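Polycomb protein Sfmbt (Drosophila melanogaster, PDB 5J8Y) pairs through its SAM domain with the SAM domain of Scm, a link that probably lets PhoRC target PRC1 to Polycomb response elements. Local coordinates at residues 13-18 with 29-34; 19-24 with 63-68. One frame throughout, in Å; residues are numbered along the deposited sequence.

Interaction 1: 13-18 with 29-34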
ATOM      1  N   ASP C  13      -4.930 -12.087  18.618  1.00 29.97           N
ATOM      2  CA  ASP C  13      -5.053 -10.656  18.828  1.00 29.98           C
ATOM      3  C   ASP C  13      -4.802  -9.911  17.471  1.00 28.92           C
ATOM      4  O   ASP C  13      -5.515  -9.026  17.114  1.00 27.70           O
ATOM      5  CB  ASP C  13      -4.055 -10.198  19.878  1.00 30.38           C
ATOM      6  CG  ASP C  13      -4.490 -10.528  21.320  1.00 31.83           C
ATOM      7  OD1 ASP C  13      -5.587 -10.132  21.724  1.00 31.31           O
ATOM      8  OD2 ASP C  13      -3.708 -11.159  22.014  1.00 28.71           O
ATOM      9  N   VAL C  14      -3.794 -10.338  16.726  1.00 27.76           N
ATOM     10  CA  VAL C  14      -3.437  -9.730  15.445  1.00 28.66           C
ATOM     11  C   VAL C  14      -4.566  -9.918  14.416  1.00 30.49           C
ATOM     12  O   VAL C  14      -4.865  -9.044  13.635  1.00 30.88           O
ATOM     13  CB  VAL C  14      -2.086 -10.289  14.939  1.00 28.92           C
ATOM     14  CG1 VAL C  14      -1.749  -9.766  13.567  1.00 31.67           C
ATOM     15  CG2 VAL C  14      -0.956  -9.954  15.912  1.00 28.39           C
ATOM     16  N   SER C  15      -5.214 -11.065  14.449  1.00 30.72           N
ATOM     17  CA  SER C  15      -6.291 -11.353  13.507  1.00 31.93           C
ATOM     18  C   SER C  15      -7.464 -10.398  13.700  1.00 31.55           C
ATOM     19  O   SER C  15      -8.007  -9.868  12.730  1.00 31.62           O
ATOM     20  CB  SER C  15      -6.766 -12.799  13.658  1.00 33.61           C
ATOM     21  OG  SER C  15      -5.832 -13.702  13.090  1.00 35.39           O
ATOM     22  N   GLN C  16      -7.812 -10.161  14.925  1.00 29.34           N
ATOM     23  CA  GLN C  16      -8.905  -9.313  15.222  1.00 30.04           C
ATOM     24  C   GLN C  16      -8.560  -7.901  14.886  1.00 31.16           C
ATOM     25  O   GLN C  16      -9.402  -7.149  14.481  1.00 32.14           O
ATOM     26  CB  GLN C  16      -9.297  -9.437  16.673  1.00 29.49           C
ATOM     27  CG  GLN C  16      -9.854 -10.791  17.097  1.00 33.40           C
ATOM     28  CD  GLN C  16     -10.972 -11.300  16.194  1.00 31.72           C
ATOM     29  OE1 GLN C  16     -10.801 -12.226  15.501  1.00 34.12           O
ATOM     30  NE2 GLN C  16     -12.094 -10.701  16.250  1.00 31.28           N
ATOM     31  N   PHE C  17      -7.321  -7.540  15.069  1.00 29.57           N
ATOM     32  CA  PHE C  17      -6.908  -6.170  14.770  1.00 29.88           C
ATOM     33  C   PHE C  17      -7.090  -5.950  13.279  1.00 30.54           C
ATOM     34  O   PHE C  17      -7.643  -4.999  12.848  1.00 29.95           O
ATOM     35  CB  PHE C  17      -5.491  -5.972  15.189  1.00 29.89           C
ATOM     36  CG  PHE C  17      -4.890  -4.735  14.692  1.00 30.01           C
ATOM     37  CD1 PHE C  17      -5.270  -3.524  15.193  1.00 29.49           C
ATOM     38  CD2 PHE C  17      -3.932  -4.788  13.724  1.00 29.67           C
ATOM     39  CE1 PHE C  17      -4.688  -2.389  14.737  1.00 26.71           C
ATOM     40  CE2 PHE C  17      -3.359  -3.643  13.255  1.00 26.78           C
ATOM     41  CZ  PHE C  17      -3.745  -2.448  13.769  1.00 26.53           C
ATOM     42  N   LEU C  18      -6.587  -6.878  12.518  1.00 30.13           N
ATOM     43  CA  LEU C  18      -6.744  -6.856  11.072  1.00 32.38           C
ATOM     44  C   LEU C  18      -8.221  -6.857  10.680  1.00 32.72           C
ATOM     45  O   LEU C  18      -8.601  -6.260   9.675  1.00 31.68           O
ATOM     46  CB  LEU C  18      -6.030  -8.057  10.446  1.00 31.14           C
ATOM     47  CG  LEU C  18      -4.501  -8.016  10.449  1.00 32.12           C
ATOM     48  CD1 LEU C  18      -3.923  -9.416  10.342  1.00 31.56           C
ATOM     49  CD2 LEU C  18      -3.992  -7.148   9.309  1.00 29.89           C
ATOM     50  N   THR C  29      -3.214 -15.580   6.385  1.00 38.97           N
ATOM     51  CA  THR C  29      -1.776 -15.584   6.101  1.00 39.96           C
ATOM     52  C   THR C  29      -0.962 -15.190   7.335  1.00 37.71           C
ATOM     53  O   THR C  29       0.067 -15.753   7.642  1.00 36.00           O
ATOM     54  CB  THR C  29      -1.385 -14.679   4.930  1.00 39.73           C
ATOM     55  OG1 THR C  29      -2.266 -14.901   3.827  1.00 39.81           O
ATOM     56  CG2 THR C  29      -0.040 -14.994   4.517  1.00 37.11           C
ATOM     57  N   PHE C  30      -1.489 -14.225   8.037  1.00 35.65           N
ATOM     58  CA  PHE C  30      -0.862 -13.728   9.216  1.00 36.21           C
ATOM     59  C   PHE C  30      -0.814 -14.838  10.306  1.00 36.99           C
ATOM     60  O   PHE C  30       0.169 -15.004  10.983  1.00 36.08           O
ATOM     61  CB  PHE C  30      -1.555 -12.470   9.669  1.00 34.97           C
ATOM     62  CG  PHE C  30      -0.874 -11.218   9.217  1.00 36.46           C
ATOM     63  CD1 PHE C  30      -0.569 -11.045   7.911  1.00 36.36           C
ATOM     64  CD2 PHE C  30      -0.533 -10.225  10.103  1.00 33.82           C
ATOM     65  CE1 PHE C  30       0.082  -9.909   7.477  1.00 37.23           C
ATOM     66  CE2 PHE C  30       0.095  -9.089   9.669  1.00 35.24           C
ATOM     67  CZ  PHE C  30       0.414  -8.936   8.364  1.00 35.17           C
ATOM     68  N   SER C  31      -1.907 -15.570  10.448  1.00 36.19           N
ATOM     69  CA  SER C  31      -2.023 -16.706  11.379  1.00 38.09           C
ATOM     70  C   SER C  31      -1.141 -17.842  11.030  1.00 39.10           C
ATOM     71  O   SER C  31      -0.435 -18.354  11.847  1.00 39.20           O
ATOM     72  CB  SER C  31      -3.421 -17.230  11.395  1.00 36.71           C
ATOM     73  OG  SER C  31      -4.229 -16.375  12.080  1.00 39.53           O
ATOM     74  N   ARG C  32      -1.130 -18.179   9.767  1.00 41.35           N
ATOM     75  CA  ARG C  32      -0.331 -19.279   9.312  1.00 42.50           C
ATOM     76  C   ARG C  32       1.104 -18.997   9.591  1.00 41.40           C
ATOM     77  O   ARG C  32       1.811 -19.876   9.972  1.00 43.48           O
ATOM     78  CB  ARG C  32      -0.510 -19.506   7.830  1.00 43.42           C
ATOM     79  CG  ARG C  32      -1.722 -20.273   7.409  1.00 47.49           C
ATOM     80  CD  ARG C  32      -1.648 -20.444   5.901  1.00 51.11           C
ATOM     81  NE  ARG C  32      -1.851 -19.194   5.222  1.00 48.03           N
ATOM     82  CZ  ARG C  32      -3.032 -18.620   5.121  1.00 46.29           C
ATOM     83  NH1 ARG C  32      -4.082 -19.175   5.629  1.00 46.61           N
ATOM     84  NH2 ARG C  32      -3.155 -17.499   4.514  1.00 46.16           N
ATOM     85  N   ASN C  33       1.533 -17.771   9.403  1.00 37.50           N
ATOM     86  CA  ASN C  33       2.885 -17.408   9.715  1.00 38.19           C
ATOM     87  C   ASN C  33       3.135 -17.003  11.155  1.00 40.41           C
ATOM     88  O   ASN C  33       4.191 -16.524  11.514  1.00 38.79           O
ATOM     89  CB  ASN C  33       3.311 -16.297   8.813  1.00 36.86           C
ATOM     90  CG  ASN C  33       3.462 -16.744   7.436  1.00 37.64           C
ATOM     91  OD1 ASN C  33       4.483 -17.281   7.061  1.00 38.74           O
ATOM     92  ND2 ASN C  33       2.430 -16.546   6.669  1.00 38.66           N
ATOM     93  N   LYS C  34       2.143 -17.202  11.975  1.00 40.52           N
ATOM     94  CA  LYS C  34       2.279 -16.921  13.357  1.00 39.08           C
ATOM     95  C   LYS C  34       2.847 -15.560  13.614  1.00 37.60           C
ATOM     96  O   LYS C  34       3.910 -15.375  14.152  1.00 38.70           O
ATOM     97  CB  LYS C  34       3.079 -18.017  14.023  1.00 42.75           C
ATOM     98  CG  LYS C  34       2.288 -19.296  14.205  1.00 44.88           C
ATOM     99  CD  LYS C  34       2.993 -20.292  15.067  1.00 52.50           C
ATOM    100  CE  LYS C  34       2.527 -20.287  16.520  1.00 59.01           C
ATOM    101  NZ  LYS C  34       3.305 -21.277  17.322  1.00 58.88           N
TER

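Interaction 2: 19-24 with 63-68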
ATOM      1  N   ARG C  19      -9.056  -7.542  11.444  1.00 33.28           N
ATOM      2  CA  ARG C  19     -10.476  -7.621  11.130  1.00 34.68           C
ATOM      3  C   ARG C  19     -11.199  -6.293  11.226  1.00 33.66           C
ATOM      4  O   ARG C  19     -11.905  -5.899  10.325  1.00 34.17           O
ATOM      5  CB  ARG C  19     -11.179  -8.630  12.033  1.00 34.48           C
ATOM      6  CG  ARG C  19     -12.411  -9.193  11.394  1.00 37.69           C
ATOM      7  CD  ARG C  19     -12.993 -10.386  12.137  1.00 39.11           C
ATOM      8  NE  ARG C  19     -12.422 -11.656  11.724  1.00 40.26           N
ATOM      9  CZ  ARG C  19     -12.904 -12.442  10.767  1.00 41.11           C
ATOM     10  NH1 ARG C  19     -13.963 -12.113  10.056  1.00 37.16           N
ATOM     11  NH2 ARG C  19     -12.301 -13.584  10.526  1.00 44.64           N
ATOM     12  N   VAL C  20     -11.039  -5.614  12.344  1.00 32.75           N
ATOM     13  CA  VAL C  20     -11.824  -4.413  12.604  1.00 32.82           C
ATOM     14  C   VAL C  20     -11.312  -3.223  11.796  1.00 31.70           C
ATOM     15  O   VAL C  20     -11.964  -2.180  11.743  1.00 31.57           O
ATOM     16  CB  VAL C  20     -11.821  -4.050  14.109  1.00 32.89           C
ATOM     17  CG1 VAL C  20     -12.262  -5.250  14.947  1.00 30.87           C
ATOM     18  CG2 VAL C  20     -10.445  -3.557  14.553  1.00 30.48           C
ATOM     19  N   ASN C  21     -10.146  -3.383  11.175  1.00 31.15           N
ATOM     20  CA  ASN C  21      -9.571  -2.337  10.332  1.00 34.60           C
ATOM     21  C   ASN C  21      -9.704  -2.680   8.851  1.00 33.62           C
ATOM     22  O   ASN C  21      -8.918  -2.224   8.021  1.00 35.86           O
ATOM     23  CB  ASN C  21      -8.103  -2.104  10.696  1.00 30.36           C
ATOM     24  CG  ASN C  21      -7.940  -1.447  12.050  1.00 29.69           C
ATOM     25  OD1 ASN C  21      -8.313  -0.290  12.237  1.00 32.08           O
ATOM     26  ND2 ASN C  21      -7.377  -2.181  13.003  1.00 31.94           N
ATOM     27  N   ASP C  22     -10.713  -3.487   8.536  1.00 35.43           N
ATOM     28  CA  ASP C  22     -11.043  -3.844   7.158  1.00 37.43           C
ATOM     29  C   ASP C  22      -9.887  -4.523   6.424  1.00 36.43           C
ATOM     30  O   ASP C  22      -9.670  -4.274   5.238  1.00 34.74           O
ATOM     31  CB  ASP C  22     -11.484  -2.599   6.382  1.00 38.52           C
ATOM     32  CG  ASP C  22     -12.596  -1.841   7.079  1.00 41.23           C
ATOM     33  OD1 ASP C  22     -13.772  -2.237   6.931  1.00 44.74           O
ATOM     34  OD2 ASP C  22     -12.296  -0.846   7.771  1.00 43.24           O
ATOM     35  N   CYS C  23      -9.156  -5.378   7.133  1.00 33.51           N
ATOM     36  CA  CYS C  23      -8.094  -6.178   6.525  1.00 33.00           C
ATOM     37  C   CYS C  23      -8.343  -7.662   6.778  1.00 32.47           C
ATOM     38  O   CYS C  23      -7.405  -8.446   6.913  1.00 33.51           O
ATOM     39  CB  CYS C  23      -6.723  -5.763   7.066  1.00 31.75           C
ATOM     40  SG  CYS C  23      -6.190  -4.112   6.551  1.00 31.52           S
ATOM     41  N   THR C  24      -9.607  -8.005   6.907  1.00 34.14           N
ATOM     42  CA  THR C  24     -10.027  -9.370   7.111  1.00 31.92           C
ATOM     43  C   THR C  24      -9.362 -10.322   6.175  1.00 31.70           C
ATOM     44  O   THR C  24      -9.083 -11.413   6.559  1.00 33.15           O
ATOM     45  CB  THR C  24     -11.507  -9.551   6.943  1.00 32.31           C
ATOM     46  OG1 THR C  24     -12.208  -8.607   7.718  1.00 34.45           O
ATOM     47  CG2 THR C  24     -11.920 -10.879   7.303  1.00 32.08           C
ATOM     48  N   SER C  63       1.326  -1.673   6.277  1.00 23.16           N
ATOM     49  CA  SER C  63       2.424  -0.922   6.883  1.00 22.56           C
ATOM     50  C   SER C  63       1.886   0.337   7.554  1.00 22.07           C
ATOM     51  O   SER C  63       2.272   0.668   8.675  1.00 22.30           O
ATOM     52  CB  SER C  63       3.477  -0.554   5.839  1.00 27.16           C
ATOM     53  OG  SER C  63       4.541   0.177   6.430  1.00 26.04           O
ATOM     54  N   ASP C  64       0.982   1.025   6.861  1.00 23.64           N
ATOM     55  CA  ASP C  64       0.383   2.253   7.375  1.00 24.28           C
ATOM     56  C   ASP C  64      -0.427   1.985   8.637  1.00 21.59           C
ATOM     57  O   ASP C  64      -0.357   2.736   9.609  1.00 21.03           O
ATOM     58  CB  ASP C  64      -0.514   2.892   6.316  1.00 22.65           C
ATOM     59  CG  ASP C  64      -1.090   4.218   6.767  1.00 21.83           C
ATOM     60  OD1 ASP C  64      -0.306   5.087   7.209  1.00 24.55           O
ATOM     61  OD2 ASP C  64      -2.324   4.390   6.686  1.00 22.10           O
ATOM     62  N   LEU C  65      -1.207   0.911   8.605  1.00 21.54           N
ATOM     63  CA  LEU C  65      -2.045   0.532   9.733  1.00 21.68           C
ATOM     64  C   LEU C  65      -1.206   0.243  10.977  1.00 17.75           C
ATOM     65  O   LEU C  65      -1.546   0.680  12.078  1.00 25.43           O
ATOM     66  CB  LEU C  65      -2.895  -0.684   9.361  1.00 22.05           C
ATOM     67  CG  LEU C  65      -3.758  -1.299  10.460  1.00 23.16           C
ATOM     68  CD1 LEU C  65      -4.760  -0.291  11.004  1.00 23.52           C
ATOM     69  CD2 LEU C  65      -4.466  -2.533   9.924  1.00 23.30           C
ATOM     70  N   ILE C  66      -0.103  -0.458  10.813  1.00 18.55           N
ATOM     71  CA  ILE C  66       0.790  -0.786  11.916  1.00 21.12           C
ATOM     72  C   ILE C  66       1.429   0.520  12.486  1.00 22.13           C
ATOM     73  O   ILE C  66       1.488   0.735  13.656  1.00 20.77           O
ATOM     74  CB  ILE C  66       1.885  -1.780  11.500  1.00 20.88           C
ATOM     75  CG1 ILE C  66       1.332  -3.129  11.128  1.00 22.09           C
ATOM     76  CG2 ILE C  66       2.855  -2.014  12.610  1.00 21.33           C
ATOM     77  CD1 ILE C  66       2.327  -4.036  10.482  1.00 23.50           C
ATOM     78  N   ALA C  67       1.885   1.374  11.569  1.00 21.42           N
ATOM     79  CA  ALA C  67       2.457   2.650  11.923  1.00 21.38           C
ATOM     80  C   ALA C  67       1.457   3.430  12.753  1.00 22.18           C
ATOM     81  O   ALA C  67       1.811   4.009  13.724  1.00 24.08           O
ATOM     82  CB  ALA C  67       2.873   3.439  10.690  1.00 21.16           C
ATOM     83  N   GLN C  68       0.200   3.420  12.346  1.00 22.32           N
ATOM     84  CA  GLN C  68      -0.843   4.124  13.066  1.00 22.60           C
ATOM     85  C   GLN C  68      -1.063   3.472  14.425  1.00 25.52           C
ATOM     86  O   GLN C  68      -1.348   4.126  15.406  1.00 28.66           O
ATOM     87  CB  GLN C  68      -2.142   4.143  12.276  1.00 25.63           C
ATOM     88  CG  GLN C  68      -3.209   5.087  12.813  1.00 28.55           C
ATOM     89  CD  GLN C  68      -2.940   6.552  12.518  1.00 31.41           C
ATOM     90  OE1 GLN C  68      -1.970   6.901  11.858  1.00 29.68           O
ATOM     91  NE2 GLN C  68      -3.814   7.415  13.014  1.00 35.41           N
TER

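Interaction 1: 13-18 with 29-34
In the hydrophobic core of the SAM domain, Val14 and Leu18, one turn apart on helix 11-20, close together on the aromatic ring of Phe30 from helix 27-32. Both branches converge on one corner of the ring. Val14 CG1, which lies anti to its own backbone N (chi1 175°), comes in at the edge, near the ring plane, 3.7 Å from Phe30 CD2. Leu18 CD1 reaches the same Phe30 CD2 at 3.5 Å from an oblique direction, with Phe30 CG scarcely farther away, and each side chain crosses that of Phe30 at about a right angle. Leu51 of helix 45-51 also packs on Phe30. Toward the surface, Ser15 OG stands 3.3 Å from Ser31 OG; each hydroxyl makes a weak hydrogen bond to a carbonyl one turn back in its own helix, Val11 O and Cys27 O respectively. Past Phe30, helix 27-32 closes with a Schellman motif in which Lys34, at positive phi, has its N 2.8 Å from Ser31 O. Thr29 O is gripped there from opposite faces of its plane by the backbone N and side-chain ND2 of Asn33. Such apolar packing between the first two helices belongs to the compact five-helix SAM fold.

Interaction 2: 19-24 with 63-68
The flat amide of Asn21 carries Leu65 CD1 over one of its faces: the methyl sits 3.5 Å from Asn21 CG and nearly equally far from OD1 and ND2, so it is centred on the group. At the edge of that amide, ND2 is hydrogen-bonded to Phe17 O one turn back, a bond that probably limits rotation of the amide and is consistent with its face lying toward the leucine. A second flat group on the 19-24 side, the guanidinium of Arg19, has Thr24 CG2 above one face, 3.6 Å from the plane and displaced toward the rim. The other branch of Leu65, CD2, lies 3.7 Å from Asn21 CB and makes a looser apolar contact with Cys23 SG at 4.1 Å. With CG anti to the backbone N (chi1 175°), Leu65 reaches toward the 19-24 turn, and both methyls face Asn21 from one side, CD1 over the amide and CD2 beside CB. An alanine in place of Leu65 would lose both methyls and would probably leave a gap beside Asn21 CB and Cys23 SG, with the amide face deprived of its cover. Asp22, at positive phi, ends helix 11-20 in a Schellman motif, and this turn rests on the long helix 56-71. Leu65 also touches Phe17 of helix 11-20.

Helix 11-20 joins the two contacts: interaction 1 packs it on helix 27-32, and interaction 2 packs its C-terminal turn on helix 56-71. Their centres lie about 11 Å apart. Two direct links bridge them. Leu18 O is 2.7 Å from Cys23 N in a probable hydrogen bond, part of the turn that ends the helix, and would tie a residue of the buried packing to the loop that faces Leu65. Phe17 CZ approaches Leu65 CG to 3.5 Å, extending the apolar packing between the helices. Interaction 1 is buried within the domain, whereas interaction 2 lies nearer the surface; of its segments only Asp64, which takes no part in the contact, comes near the Scm chain.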